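Local coordinates for bifunctional protein PutA (Bdellovibrio bacteriovorus, PDB 5UR2) that probably catalyses the NAD+-dependent oxidation of L-glutamate gamma-semialdehyde to L-glutamate in proline degradation, and also carries a flavin-dependent proline dehydrogenase domain, at residues G767-A772 / D798-T803; T860-V865 / A869-A874. All blocks are in the same frame, centred on the assembly; numbering follows the deposited sequence.

Interaction 1: residues G767-A772 / D798-T803; sequences GVIYSA and DRLVET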
# COMPACT_ATOMS: atom_id res chain seq x y z
N GLY B 767 -12.32 -0.01 32.37
CA GLY B 767 -11.24 0.16 31.41
C GLY B 767 -9.93 0.62 32.04
O GLY B 767 -8.85 0.11 31.71
N VAL B 768 -10.00 1.55 33.00
CA VAL B 768 -8.78 2.05 33.62
C VAL B 768 -8.13 0.98 34.51
O VAL B 768 -6.90 0.80 34.51
CB VAL B 768 -9.07 3.36 34.37
CG1 VAL B 768 -7.94 3.71 35.28
CG2 VAL B 768 -9.30 4.48 33.38
N ILE B 769 -8.94 0.26 35.29
CA ILE B 769 -8.39 -0.80 36.15
C ILE B 769 -7.62 -1.81 35.31
O ILE B 769 -6.45 -2.12 35.60
CB ILE B 769 -9.51 -1.49 36.97
CG1 ILE B 769 -10.02 -0.56 38.06
CG2 ILE B 769 -8.99 -2.75 37.65
CD1 ILE B 769 -9.00 -0.35 39.16
N TYR B 770 -8.23 -2.32 34.24
CA TYR B 770 -7.53 -3.33 33.46
C TYR B 770 -6.35 -2.72 32.72
O TYR B 770 -5.28 -3.35 32.64
CB TYR B 770 -8.47 -4.04 32.47
CG TYR B 770 -7.69 -5.01 31.63
CD1 TYR B 770 -7.09 -6.11 32.21
CD2 TYR B 770 -7.48 -4.80 30.25
CE1 TYR B 770 -6.33 -7.01 31.47
CE2 TYR B 770 -6.73 -5.69 29.50
CZ TYR B 770 -6.15 -6.80 30.12
OH TYR B 770 -5.38 -7.70 29.42
N SER B 771 -6.49 -1.50 32.20
CA SER B 771 -5.36 -0.85 31.51
C SER B 771 -4.18 -0.59 32.46
O SER B 771 -3.02 -0.61 32.03
CB SER B 771 -5.82 0.45 30.85
OG SER B 771 -6.78 0.24 29.83
N ALA B 772 -4.47 -0.30 33.73
CA ALA B 772 -3.44 0.04 34.70
C ALA B 772 -2.84 -1.18 35.39
O ALA B 772 -1.64 -1.20 35.65
CB ALA B 772 -4.00 0.99 35.76
N ASP B 798 -13.56 7.63 43.75
CA ASP B 798 -14.13 6.76 44.79
C ASP B 798 -14.39 5.36 44.22
O ASP B 798 -14.00 4.36 44.83
CB ASP B 798 -15.40 7.36 45.38
CG ASP B 798 -16.09 6.42 46.40
OD1 ASP B 798 -15.56 6.26 47.52
OD2 ASP B 798 -17.16 5.84 46.08
N ARG B 799 -15.01 5.27 43.04
CA ARG B 799 -15.28 3.94 42.47
C ARG B 799 -13.99 3.24 42.04
O ARG B 799 -13.88 2.02 42.17
CB ARG B 799 -16.24 4.06 41.29
CG ARG B 799 -17.64 4.48 41.67
CD ARG B 799 -18.58 4.22 40.49
NE ARG B 799 -18.88 2.80 40.30
CZ ARG B 799 -19.48 2.31 39.23
NH1 ARG B 799 -19.83 3.12 38.23
NH2 ARG B 799 -19.74 1.01 39.13
N LEU B 800 -13.01 4.01 41.53
CA LEU B 800 -11.73 3.44 41.15
C LEU B 800 -11.04 2.80 42.34
O LEU B 800 -10.53 1.67 42.26
CB LEU B 800 -10.82 4.52 40.55
CG LEU B 800 -9.46 4.02 40.05
CD1 LEU B 800 -9.60 3.22 38.75
CD2 LEU B 800 -8.41 5.16 39.91
N VAL B 801 -10.99 3.52 43.47
CA VAL B 801 -10.34 3.02 44.68
C VAL B 801 -11.08 1.79 45.20
O VAL B 801 -10.46 0.78 45.56
CB VAL B 801 -10.26 4.13 45.74
CG1 VAL B 801 -9.88 3.57 47.11
CG2 VAL B 801 -9.26 5.20 45.30
N GLU B 802 -12.41 1.86 45.28
CA GLU B 802 -13.16 0.71 45.76
C GLU B 802 -13.00 -0.49 44.84
O GLU B 802 -12.91 -1.63 45.31
CB GLU B 802 -14.64 1.07 45.91
CG GLU B 802 -14.89 2.04 47.06
CD GLU B 802 -14.40 1.51 48.40
OE1 GLU B 802 -14.59 0.31 48.68
OE2 GLU B 802 -13.79 2.30 49.16
N THR B 803 -12.93 -0.26 43.52
CA THR B 803 -12.74 -1.39 42.61
C THR B 803 -11.33 -1.95 42.74
O THR B 803 -11.14 -3.17 42.74
CB THR B 803 -13.02 -0.97 41.16
OG1 THR B 803 -14.36 -0.50 41.03
CG2 THR B 803 -12.85 -2.15 40.21
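Arg799 O is gripped twice by Thr803, a residue that also touches Ile769 across the contact: the backbone N and the hydroxyl OG1 reach this carbonyl oxygen from opposite faces of its plane, OG1 at 2.8 Å. With OG1 turned back onto its own helix, CG2 is left to meet Ile769 CG1 at 3.9 Å. Threonine suits the place because one branch satisfies its own polarity inside the helix while the other offers a methyl to an apolar neighbour. Ile769 and Leu800 carry most of the contact. In Leu800, chi1 (-177°) swings CG toward the other helix and chi2 (73°) then sets CD1 there, 3.6 Å from Ile769 CD1. The Ile769 and Leu800 side chains run alongside one another in opposite senses, and Ile769 CG1 also borders the same methyl. Val768 comes in at about a right angle, its CG1 3.9 Å from Leu800 CD1. Branched aliphatic residues fill this buried seam without any hydrogen bond across it. The segment axes approach to 10.6 Å and cross at -51°. Val768 also packs helix 761-773 on Val786 of the sheet; this helix connects the parallel, paired strands 751-755 and 783-789, a beta-alpha-beta crossover of the alpha/beta aldehyde dehydrogenase fold.

Interaction 2: residues T860-V865 / A869-A874; sequences TIFGDV and AKLAQA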
# COMPACT_ATOMS: atom_id res chain seq x y z
N THR B 860 -0.99 0.31 43.40
CA THR B 860 -0.86 1.55 44.16
C THR B 860 -1.39 2.72 43.35
O THR B 860 -1.02 2.87 42.18
CB THR B 860 0.60 1.79 44.54
OG1 THR B 860 1.13 0.61 45.17
CG2 THR B 860 0.74 2.98 45.47
N ILE B 861 -2.21 3.57 43.97
CA ILE B 861 -2.81 4.73 43.31
C ILE B 861 -2.49 5.99 44.10
O ILE B 861 -2.79 6.07 45.30
CB ILE B 861 -4.34 4.59 43.17
CG1 ILE B 861 -4.72 3.28 42.49
CG2 ILE B 861 -4.89 5.73 42.34
CD1 ILE B 861 -6.22 3.09 42.40
N PHE B 862 -1.89 6.99 43.44
CA PHE B 862 -1.65 8.30 44.03
C PHE B 862 -2.61 9.32 43.45
O PHE B 862 -2.96 9.28 42.26
CB PHE B 862 -0.21 8.77 43.81
CG PHE B 862 0.79 7.89 44.45
CD1 PHE B 862 1.14 8.10 45.77
CD2 PHE B 862 1.34 6.82 43.76
CE1 PHE B 862 2.04 7.26 46.40
CE2 PHE B 862 2.23 5.98 44.36
CZ PHE B 862 2.59 6.20 45.69
N GLY B 863 -3.02 10.27 44.29
CA GLY B 863 -4.02 11.24 43.88
C GLY B 863 -3.49 12.66 43.83
O GLY B 863 -2.50 12.97 44.49
N ASP B 864 -4.16 13.51 43.05
CA ASP B 864 -3.77 14.92 42.90
C ASP B 864 -2.29 15.06 42.56
O ASP B 864 -1.60 15.94 43.06
CB ASP B 864 -4.10 15.74 44.15
CG ASP B 864 -5.54 16.21 44.17
OD1 ASP B 864 -5.90 17.00 43.27
OD2 ASP B 864 -6.30 15.81 45.07
N VAL B 865 -1.80 14.18 41.69
CA VAL B 865 -0.40 14.25 41.26
C VAL B 865 -0.24 15.39 40.27
O VAL B 865 -1.05 15.50 39.33
CB VAL B 865 0.04 12.92 40.64
CG1 VAL B 865 1.53 12.94 40.29
CG2 VAL B 865 -0.28 11.76 41.57
N ALA B 869 5.14 16.17 37.69
CA ALA B 869 5.85 15.39 38.69
C ALA B 869 6.56 14.20 38.05
O ALA B 869 6.10 13.62 37.06
CB ALA B 869 4.89 14.89 39.76
N LYS B 870 7.68 13.80 38.67
CA LYS B 870 8.44 12.66 38.18
C LYS B 870 7.56 11.42 38.07
O LYS B 870 7.63 10.68 37.08
CB LYS B 870 9.65 12.42 39.08
CG LYS B 870 10.54 11.25 38.67
CD LYS B 870 11.59 10.97 39.77
CE LYS B 870 12.57 9.86 39.38
NZ LYS B 870 13.62 9.69 40.43
N LEU B 871 6.70 11.20 39.07
CA LEU B 871 5.79 10.05 39.04
C LEU B 871 4.92 10.06 37.80
O LEU B 871 4.55 8.99 37.29
CB LEU B 871 4.93 10.04 40.30
CG LEU B 871 3.84 8.97 40.38
CD1 LEU B 871 4.43 7.58 40.44
CD2 LEU B 871 2.98 9.21 41.61
N ALA B 872 4.58 11.25 37.29
CA ALA B 872 3.71 11.42 36.14
C ALA B 872 4.46 11.60 34.82
O ALA B 872 3.83 11.95 33.82
CB ALA B 872 2.77 12.61 36.37
N GLN B 873 5.78 11.37 34.80
CA GLN B 873 6.64 11.55 33.62
C GLN B 873 7.51 10.33 33.31
O GLN B 873 7.64 9.97 32.13
CB GLN B 873 7.55 12.81 33.80
CG GLN B 873 6.83 14.17 33.74
CD GLN B 873 6.34 14.51 32.32
OE1 GLN B 873 6.96 14.13 31.32
NE2 GLN B 873 5.21 15.20 32.23
N ALA B 874 8.13 9.71 34.31
CA ALA B 874 9.02 8.58 34.10
C ALA B 874 8.23 7.28 34.06
O ALA B 874 7.35 7.06 34.90
CB ALA B 874 10.08 8.52 35.21
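The ring of Phe862 receives one methyl of Leu871: CD2 of the leucine lies 3.6 Å from CD2 of the ring and only slightly farther from ring atom CG and from CB of Phe862. The two side chains cross at about a right angle, and the Phe862 side chain also touches Ala838 and Glu839 of helix 825-841 and Leu844 of strand 843-847. Leu871, its CG anti to the backbone N (chi1 175°), extends far enough to reach Val865 as well, whose CG2 stands 4.1 Å from that same leucine methyl. Val865 divides its work between its branches. While CG2 faces the leucine, CG1 rests on the small methyls of the returning chain, 3.9 Å from Ala869 CB and 4.1 Å from Ala872 CB. Alanines suit these two positions because a single methyl at each is enough to meet CG1 of the valine. Residues 870-871 form a 3-10 segment, with the i to i+3 backbone bond of such a turn, Ala872 N to Ala869 O, at 2.8 Å; this turn directs Leu871 inward while Lys870 points away into an exposed position. The chain thus folds back over the side chains of Phe862 and Val865: Leu871 reaches Ala838 of helix 825-841 and Val880 of strand 880-886, Val865 meets Ala882, and Ala872 packs on Ile884 of that strand.

Both interactions lie in the aldehyde dehydrogenase region, in series along the chain, neither nested nor crossing. From the N terminus, interaction 1 closes first: between its segments the chain leaves helix 761-773, passes through the loop bearing Cys780, a predicted active-site residue, runs along strand 783-789 and enters helix 790-806. Interaction 2 closes much later and over only three residues, 866-868, where the chain turns back after strand 860-863 before it continues into strand 880-886. That last strand pairs in parallel with both 783-789 and 860-863, so one sheet joins the two regions. Their centres are about 15 Å apart, and they meet directly where Leu800 CD2 packs 3.9 Å from Ile861 CD1, linking helix 790-806 to strand 860-863.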